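Local coordinates for protein 1,4-dihydroxy-2-naphthoyl-CoA hydrolase (PDB 4K00) that catalyses the hydrolysis of 1,4-dihydroxy-2-naphthoyl-CoA to 1,4-dihydroxy-2-naphthoate and CoA, a step in phylloquinone (vitamin K1) biosynthesis, at residues Gln31-Ala36 with Tyr96-Ala101; Gln49-Ile52 with Ala58-Leu61; Glu38-Ser43 with Val80-Thr85. One frame throughout, in Å; residues are numbered along the deposited sequence.

Contact 1: residues Gln31-Ala36 with Tyr96-Ala101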
loop_
_atom_site.group_PDB
_atom_site.type_symbol
_atom_site.label_atom_id
_atom_site.label_comp_id
_atom_site.label_asym_id
_atom_site.label_seq_id
_atom_site.Cartn_x
_atom_site.Cartn_y
_atom_site.Cartn_z
ATOM N N GLN A 31 -6.419 -1.189 7.239
ATOM C CA GLN A 31 -6.661 -1.885 5.968
ATOM C C GLN A 31 -7.380 -3.217 6.237
ATOM O O GLN A 31 -8.334 -3.570 5.538
ATOM C CB GLN A 31 -5.338 -2.087 5.204
ATOM C CG GLN A 31 -5.417 -2.898 3.919
ATOM C CD GLN A 31 -6.529 -2.442 3.013
ATOM O OE1 GLN A 31 -6.835 -1.247 2.938
ATOM N NE2 GLN A 31 -7.157 -3.393 2.321
ATOM N N MET A 32 -6.935 -3.948 7.257
ATOM C CA MET A 32 -7.523 -5.251 7.572
ATOM C C MET A 32 -8.976 -5.089 8.011
ATOM O O MET A 32 -9.818 -5.946 7.733
ATOM C CB MET A 32 -6.737 -5.944 8.679
ATOM C CG MET A 32 -5.319 -6.351 8.307
ATOM S SD MET A 32 -4.405 -6.907 9.759
ATOM C CE MET A 32 -2.746 -6.973 9.080
ATOM N N CYS A 33 -9.263 -3.986 8.684
ATOM C CA CYS A 33 -10.650 -3.648 9.052
ATOM C C CYS A 33 -11.526 -3.457 7.818
ATOM O O CYS A 33 -12.608 -4.024 7.726
ATOM C CB CYS A 33 -10.686 -2.391 9.919
ATOM S SG CYS A 33 -10.053 -2.651 11.587
ATOM N N HIS A 34 -11.056 -2.673 6.856
ATOM C CA HIS A 34 -11.825 -2.452 5.642
ATOM C C HIS A 34 -12.025 -3.766 4.883
ATOM O O HIS A 34 -13.099 -4.014 4.344
ATOM C CB HIS A 34 -11.175 -1.368 4.761
ATOM C CG HIS A 34 -12.117 -0.750 3.772
ATOM N ND1 HIS A 34 -12.478 -1.377 2.601
ATOM C CD2 HIS A 34 -12.797 0.422 3.793
ATOM C CE1 HIS A 34 -13.330 -0.613 1.936
ATOM N NE2 HIS A 34 -13.535 0.488 2.634
ATOM N N GLU A 35 -11.001 -4.618 4.868
ATOM C CA GLU A 35 -11.124 -5.954 4.273
ATOM C C GLU A 35 -12.218 -6.792 4.943
ATOM O O GLU A 35 -12.973 -7.492 4.265
ATOM C CB GLU A 35 -9.801 -6.707 4.346
ATOM C CG GLU A 35 -8.690 -6.087 3.511
ATOM C CD GLU A 35 -7.340 -6.739 3.753
ATOM O OE1 GLU A 35 -7.283 -7.858 4.327
ATOM O OE2 GLU A 35 -6.319 -6.127 3.372
ATOM N N ALA A 36 -12.296 -6.724 6.267
ATOM C CA ALA A 36 -13.340 -7.445 7.004
ATOM C C ALA A 36 -14.704 -6.961 6.570
ATOM O O ALA A 36 -15.618 -7.753 6.324
ATOM C CB ALA A 36 -13.168 -7.233 8.505
ATOM N N TYR A 96 -14.813 -2.802 15.129
ATOM C CA TYR A 96 -13.877 -3.897 14.882
ATOM C C TYR A 96 -13.075 -4.169 16.134
ATOM O O TYR A 96 -12.668 -3.241 16.829
ATOM C CB TYR A 96 -12.895 -3.553 13.760
ATOM C CG TYR A 96 -13.478 -2.990 12.483
ATOM C CD1 TYR A 96 -13.749 -1.632 12.345
ATOM C CD2 TYR A 96 -13.710 -3.814 11.391
ATOM C CE1 TYR A 96 -14.259 -1.118 11.161
ATOM C CE2 TYR A 96 -14.205 -3.310 10.199
ATOM C CZ TYR A 96 -14.473 -1.961 10.085
ATOM O OH TYR A 96 -14.971 -1.461 8.904
ATOM N N GLU A 97 -12.824 -5.443 16.404
ATOM C CA GLU A 97 -11.736 -5.835 17.297
ATOM C C GLU A 97 -10.793 -6.757 16.561
ATOM O O GLU A 97 -11.244 -7.684 15.886
ATOM C CB GLU A 97 -12.267 -6.595 18.513
ATOM C CG GLU A 97 -13.210 -5.812 19.396
ATOM C CD GLU A 97 -13.360 -6.448 20.767
ATOM O OE1 GLU A 97 -13.437 -7.689 20.844
ATOM O OE2 GLU A 97 -13.377 -5.710 21.766
ATOM N N ILE A 98 -9.488 -6.497 16.694
ATOM C CA ILE A 98 -8.465 -7.334 16.067
ATOM C C ILE A 98 -7.699 -8.088 17.141
ATOM O O ILE A 98 -7.173 -7.490 18.087
ATOM C CB ILE A 98 -7.474 -6.511 15.214
ATOM C CG1 ILE A 98 -8.231 -5.636 14.219
ATOM C CG2 ILE A 98 -6.509 -7.435 14.475
ATOM C CD1 ILE A 98 -7.345 -4.683 13.439
ATOM N N SER A 99 -7.644 -9.405 16.992
ATOM C CA SER A 99 -7.025 -10.250 17.990
ATOM C C SER A 99 -6.144 -11.302 17.327
ATOM O O SER A 99 -6.323 -11.618 16.147
ATOM C CB SER A 99 -8.099 -10.928 18.843
ATOM O OG SER A 99 -8.980 -11.673 18.016
ATOM N N GLN A 100 -5.209 -11.852 18.097
ATOM C CA GLN A 100 -4.506 -13.080 17.707
ATOM C C GLN A 100 -5.463 -14.262 17.718
ATOM O O GLN A 100 -6.234 -14.438 18.661
ATOM C CB GLN A 100 -3.352 -13.350 18.663
ATOM C CG GLN A 100 -2.253 -12.300 18.621
ATOM C CD GLN A 100 -1.341 -12.462 17.420
ATOM O OE1 GLN A 100 -1.477 -13.400 16.649
ATOM N NE2 GLN A 100 -0.418 -11.537 17.253
ATOM N N ALA A 101 -5.423 -15.073 16.669
ATOM C CA ALA A 101 -6.393 -16.142 16.520
ATOM C C ALA A 101 -6.232 -17.143 17.659
ATOM O O ALA A 101 -7.216 -17.643 18.189
ATOM C CB ALA A 101 -6.235 -16.832 15.172
#

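Contact 2: residues Gln49-Ile52 with Ala58-Leu61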
loop_
_atom_site.group_PDB
_atom_site.type_symbol
_atom_site.label_atom_id
_atom_site.label_comp_id
_atom_site.label_asym_id
_atom_site.label_seq_id
_atom_site.Cartn_x
_atom_site.Cartn_y
_atom_site.Cartn_z
ATOM N N GLN A 49 -18.268 -2.533 -5.911
ATOM C CA GLN A 49 -18.053 -2.302 -7.320
ATOM C C GLN A 49 -19.342 -1.966 -8.053
ATOM O O GLN A 49 -19.345 -1.128 -8.947
ATOM C CB GLN A 49 -17.391 -3.511 -7.975
ATOM C CG GLN A 49 -17.071 -3.291 -9.443
ATOM C CD GLN A 49 -16.047 -2.173 -9.669
ATOM O OE1 GLN A 49 -14.987 -2.161 -9.064
ATOM N NE2 GLN A 49 -16.369 -1.241 -10.560
ATOM N N ASN A 50 -20.434 -2.644 -7.705
ATOM C CA ASN A 50 -21.709 -2.382 -8.369
ATOM C C ASN A 50 -22.171 -0.950 -8.103
ATOM O O ASN A 50 -22.696 -0.272 -8.996
ATOM C CB ASN A 50 -22.768 -3.387 -7.909
ATOM C CG ASN A 50 -22.511 -4.790 -8.442
ATOM O OD1 ASN A 50 -21.487 -5.067 -9.085
ATOM N ND2 ASN A 50 -23.441 -5.687 -8.172
ATOM N N ILE A 51 -21.969 -0.485 -6.879
ATOM C CA ILE A 51 -22.288 0.895 -6.540
ATOM C C ILE A 51 -21.495 1.842 -7.436
ATOM O O ILE A 51 -22.057 2.756 -8.033
ATOM C CB ILE A 51 -21.959 1.211 -5.068
ATOM C CG1 ILE A 51 -22.838 0.387 -4.133
ATOM C CG2 ILE A 51 -22.167 2.695 -4.779
ATOM C CD1 ILE A 51 -24.324 0.628 -4.300
ATOM N N ILE A 52 -20.191 1.609 -7.531
ATOM C CA ILE A 52 -19.301 2.474 -8.303
ATOM C C ILE A 52 -19.682 2.462 -9.777
ATOM O O ILE A 52 -19.795 3.508 -10.417
ATOM C CB ILE A 52 -17.835 2.013 -8.173
ATOM C CG1 ILE A 52 -17.330 2.242 -6.747
ATOM C CG2 ILE A 52 -16.959 2.732 -9.193
ATOM C CD1 ILE A 52 -16.120 1.410 -6.377
ATOM N N ALA A 58 -22.558 7.063 -4.093
ATOM C CA ALA A 58 -21.305 6.653 -3.524
ATOM C C ALA A 58 -21.512 6.224 -2.078
ATOM O O ALA A 58 -22.493 6.608 -1.442
ATOM C CB ALA A 58 -20.288 7.780 -3.624
ATOM N N LEU A 59 -20.595 5.408 -1.576
ATOM C CA LEU A 59 -20.596 5.025 -0.167
ATOM C C LEU A 59 -19.258 5.326 0.471
ATOM O O LEU A 59 -18.543 4.416 0.881
ATOM C CB LEU A 59 -20.869 3.541 0.007
ATOM C CG LEU A 59 -22.295 3.065 -0.216
ATOM C CD1 LEU A 59 -22.304 1.556 -0.428
ATOM C CD2 LEU A 59 -23.162 3.449 0.969
ATOM N N PRO A 60 -18.915 6.609 0.549
ATOM C CA PRO A 60 -17.653 7.003 1.151
ATOM C C PRO A 60 -17.608 6.694 2.640
ATOM O O PRO A 60 -18.620 6.767 3.341
ATOM C CB PRO A 60 -17.610 8.508 0.946
ATOM C CG PRO A 60 -19.032 8.916 0.792
ATOM C CD PRO A 60 -19.722 7.757 0.128
ATOM N N LEU A 61 -16.415 6.352 3.093
ATOM C CA LEU A 61 -16.103 6.293 4.493
ATOM C C LEU A 61 -15.894 7.741 4.935
ATOM O O LEU A 61 -15.152 8.484 4.298
ATOM C CB LEU A 61 -14.874 5.388 4.657
ATOM C CG LEU A 61 -14.360 5.057 6.050
ATOM C CD1 LEU A 61 -13.622 3.733 6.047
ATOM C CD2 LEU A 61 -13.446 6.176 6.520
#

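Contact 3: residues Glu38-Ser43 with Val80-Thr85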
loop_
_atom_site.group_PDB
_atom_site.type_symbol
_atom_site.label_atom_id
_atom_site.label_comp_id
_atom_site.label_asym_id
_atom_site.label_seq_id
_atom_site.Cartn_x
_atom_site.Cartn_y
_atom_site.Cartn_z
ATOM N N GLU A 38 -15.334 -5.566 3.683
ATOM C CA GLU A 38 -15.521 -6.053 2.327
ATOM C C GLU A 38 -15.874 -7.527 2.271
ATOM O O GLU A 38 -16.651 -7.939 1.413
ATOM C CB GLU A 38 -14.292 -5.763 1.458
ATOM C CG GLU A 38 -14.146 -4.284 1.116
ATOM C CD GLU A 38 -12.859 -3.995 0.376
ATOM O OE1 GLU A 38 -11.878 -3.617 1.045
ATOM O OE2 GLU A 38 -12.853 -4.137 -0.865
ATOM N N SER A 39 -15.304 -8.324 3.177
ATOM C CA SER A 39 -15.589 -9.750 3.201
ATOM C C SER A 39 -17.015 -9.975 3.697
ATOM O O SER A 39 -17.729 -10.858 3.213
ATOM C CB SER A 39 -14.604 -10.503 4.091
ATOM O OG SER A 39 -13.272 -10.328 3.645
ATOM N N TRP A 40 -17.442 -9.159 4.646
ATOM C CA TRP A 40 -18.807 -9.242 5.118
ATOM C C TRP A 40 -19.775 -8.910 3.969
ATOM O O TRP A 40 -20.743 -9.629 3.738
ATOM C CB TRP A 40 -19.016 -8.318 6.319
ATOM C CG TRP A 40 -20.442 -8.161 6.689
ATOM C CD1 TRP A 40 -21.221 -9.055 7.349
ATOM C CD2 TRP A 40 -21.275 -7.043 6.389
ATOM N NE1 TRP A 40 -22.486 -8.553 7.504
ATOM C CE2 TRP A 40 -22.548 -7.320 6.916
ATOM C CE3 TRP A 40 -21.057 -5.820 5.750
ATOM C CZ2 TRP A 40 -23.613 -6.427 6.808
ATOM C CZ3 TRP A 40 -22.116 -4.935 5.635
ATOM C CH2 TRP A 40 -23.379 -5.245 6.166
ATOM N N LEU A 41 -19.493 -7.829 3.245
ATOM C CA LEU A 41 -20.289 -7.461 2.064
ATOM C C LEU A 41 -20.421 -8.623 1.091
ATOM O O LEU A 41 -21.512 -8.918 0.607
ATOM C CB LEU A 41 -19.637 -6.283 1.318
ATOM C CG LEU A 41 -19.723 -4.904 1.968
ATOM C CD1 LEU A 41 -18.946 -3.891 1.141
ATOM C CD2 LEU A 41 -21.164 -4.474 2.151
ATOM N N SER A 42 -19.293 -9.264 0.799
ATOM C CA SER A 42 -19.250 -10.406 -0.111
ATOM C C SER A 42 -20.094 -11.571 0.406
ATOM O O SER A 42 -20.828 -12.205 -0.353
ATOM C CB SER A 42 -17.799 -10.861 -0.298
ATOM O OG SER A 42 -17.700 -11.915 -1.230
ATOM N N SER A 43 -19.989 -11.848 1.702
ATOM C CA SER A 43 -20.792 -12.896 2.331
ATOM C C SER A 43 -22.280 -12.582 2.239
ATOM O O SER A 43 -23.113 -13.486 2.173
ATOM C CB SER A 43 -20.406 -13.068 3.801
ATOM O OG SER A 43 -21.041 -12.091 4.604
ATOM N N VAL A 80 -10.323 -10.536 12.757
ATOM C CA VAL A 80 -10.981 -9.237 12.832
ATOM C C VAL A 80 -12.464 -9.457 13.012
ATOM O O VAL A 80 -13.136 -9.969 12.112
ATOM C CB VAL A 80 -10.792 -8.405 11.556
ATOM C CG1 VAL A 80 -11.392 -7.013 11.762
ATOM C CG2 VAL A 80 -9.321 -8.327 11.172
ATOM N N ASN A 81 -12.965 -9.097 14.188
ATOM C CA ASN A 81 -14.365 -9.270 14.492
ATOM C C ASN A 81 -15.104 -7.977 14.306
ATOM O O ASN A 81 -14.730 -6.957 14.866
ATOM C CB ASN A 81 -14.558 -9.780 15.921
ATOM C CG ASN A 81 -14.454 -11.284 16.001
ATOM O OD1 ASN A 81 -15.335 -12.004 15.525
ATOM N ND2 ASN A 81 -13.374 -11.769 16.576
ATOM N N LEU A 82 -16.161 -8.050 13.513
ATOM C CA LEU A 82 -16.837 -6.880 12.996
ATOM C C LEU A 82 -18.287 -6.930 13.466
ATOM O O LEU A 82 -18.942 -7.971 13.385
ATOM C CB LEU A 82 -16.762 -6.862 11.461
ATOM C CG LEU A 82 -17.806 -6.026 10.716
ATOM C CD1 LEU A 82 -17.539 -4.543 10.922
ATOM C CD2 LEU A 82 -17.795 -6.363 9.229
ATOM N N THR A 83 -18.766 -5.796 13.965
ATOM C CA THR A 83 -20.194 -5.548 14.126
ATOM C C THR A 83 -20.643 -4.321 13.337
ATOM O O THR A 83 -19.967 -3.285 13.356
ATOM C CB THR A 83 -20.532 -5.338 15.605
ATOM O OG1 THR A 83 -20.176 -6.514 16.335
ATOM C CG2 THR A 83 -22.006 -5.059 15.785
ATOM N N ILE A 84 -21.768 -4.441 12.621
ATOM C CA ILE A 84 -22.301 -3.320 11.833
ATOM C C ILE A 84 -23.660 -2.877 12.349
ATOM O O ILE A 84 -24.536 -3.704 12.636
ATOM C CB ILE A 84 -22.470 -3.658 10.330
ATOM C CG1 ILE A 84 -21.296 -4.471 9.808
ATOM C CG2 ILE A 84 -22.638 -2.384 9.513
ATOM C CD1 ILE A 84 -21.542 -5.968 9.848
ATOM N N THR A 85 -23.831 -1.562 12.441
ATOM C CA THR A 85 -24.993 -0.925 13.057
ATOM C C THR A 85 -25.450 0.180 12.095
ATOM O O THR A 85 -24.618 0.841 11.473
ATOM C CB THR A 85 -24.571 -0.256 14.391
ATOM O OG1 THR A 85 -24.270 -1.270 15.357
ATOM C CG2 THR A 85 -25.675 0.649 14.942
#

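Contact 1: residues Gln31-Ala36 with Tyr96-Ala101
Cys-33 sets its CB and SG over one face of the Tyr-96 ring, and this pair carries most of the contact between helix 26-43 and strand 91-100. The cysteine CB stands almost over the middle of the ring, 3.6 Å from the Tyr-96 centroid and only 9° off its normal, a CH-pi contact. With SG turned beside the backbone N (chi1 -71°), the sulfur reaches over the same face toward the root of the ring, where Cys-33 SG is 3.6 Å from Tyr-96 CG. This is a sulfur-aromatic contact in which the polarisable sulfur meets the pi cloud. The ring also comes close to the helix backbone: Tyr-96 CE2 lies 3.0 Å from Cys-33 O, a tight approach. The small cysteine suits this place because it lets the ring sit close on the helix backbone. At the ring edge, near its plane, Ala-36 CB touches CE2 of Tyr-96 more loosely, at 4.4 Å.

Ile-98, two residues further along the strand and facing the helix as Tyr-96 does, adds its far end: its CD1 packs against Cys-33 SG at 3.9 Å. The thiol is thus shared between an aromatic and an aliphatic neighbour, and no hydrogen bond crosses. Tyrosine suits a buried position here because its hydroxyl is hydrogen-bonded to Thr-112 OG1 on the adjoining strand 106-118. The axes of helix segment 31-36 and strand segment 96-100 approach to 9.6 Å. A long helix packed on the inner face of a curved antiparallel sheet is the hallmark of the hotdog fold.

Contact 2: residues Gln49-Ile52 with Ala58-Leu61
Ile-51 and Leu-59 make the one side-chain-to-side-chain contact here, an apolar touch in which Ile-51 CG1 lies 3.9 Å from Leu-59 CD1. The two side chains cross at about a right angle, so they meet over a small patch instead of lying alongside each other. Leu-59 does not start out aimed at the helix; its long chain, with CG beside the backbone N (chi1 -74°), brings one methyl round to the isoleucine. A leucine has the length for this, while the branching of Ile-51 at CB lets one residue touch at two points.

The second kind of contact is side chain against backbone. The other branch of Ile-51, CG2, approaches Ala-58 CA at 4.2 Å, while the methyl of that alanine points away from the helix. No hydrogen bond crosses between the segments. Polar groups of the helix are served locally instead, Gln-49 NE2 by Ser-53 OG and the backbone N-H of Asn-50 by Ser-47 OG.

On the sheet side, Ala-58 and Pro-60 pair through their backbones with Ile-117 and Val-115 of strand 106-118. Ile-51 thus rests the short helix 48-54 against the start of strand 57-68, near the surface.

Contact 3: residues Glu38-Ser43 with Val80-Thr85
Trp-40 holds CG anti to the backbone N (chi1 169°), which carries the ring off helix 26-43 to meet Ile-84 on strand 77-86. Ile-84 answers from the opposite direction: its CG1 sits beside the backbone N, and a chi2 of 94°, well away from a staggered value and so probably somewhat strained, lays CD1 onto the indole. That methyl stands 3.5 Å from the centroid of the Trp-40 five-membered ring, 17° off the normal, in a CH-pi contact over one face. The indole atom nearest that methyl is at the ring fusion, with Ile-84 CD1 3.4 Å from Trp-40 CE2.

Leu-82 works closer to the helix backbone, crossing the tryptophan at about a right angle and setting CD2 3.7 Å from Trp-40 CB. Two aliphatic residues on the same side of the strand thus meet the side chain at its root and over its face; tryptophan suits the place because its broad flat face and the CB at its root give them an apolar surface. With an alanine in place of Trp-40, Ile-84 CD1 would probably lose the surface it rests on, and a gap would be likely to open between helix and strand.

Behind the indole, Ser-43 OG donates a hydrogen bond to Trp-40 O (2.6 Å), close to the end of the helix. Helix 129-136 adds Ala-134 and Ile-135 against Trp-40, Ile-135 touching Ile-84 as well, while strand 77-86 runs in the sheet between strands 6-12 and 91-100.

In the fold
Contacts 1 and 3 are buried and share helix 26-43, which rests on two neighbouring strands, 91-100 and 77-86; their centres lie about 10 Å apart. They join directly, Tyr-96 packing on Leu-82 and Ala-36 on Val-80, so they form one continuous core layer. In both, an aromatic face receives an aliphatic or sulfur-bearing side chain, but the ring comes from the strand in contact 1 and from the helix in contact 3. Contact 2 lies nearer the surface, about 21 Å from contact 1 between centres, and uses the next helix and strand 57-68. Its smaller interface is purely aliphatic, though Leu-61 reaches His-34 of helix 26-43.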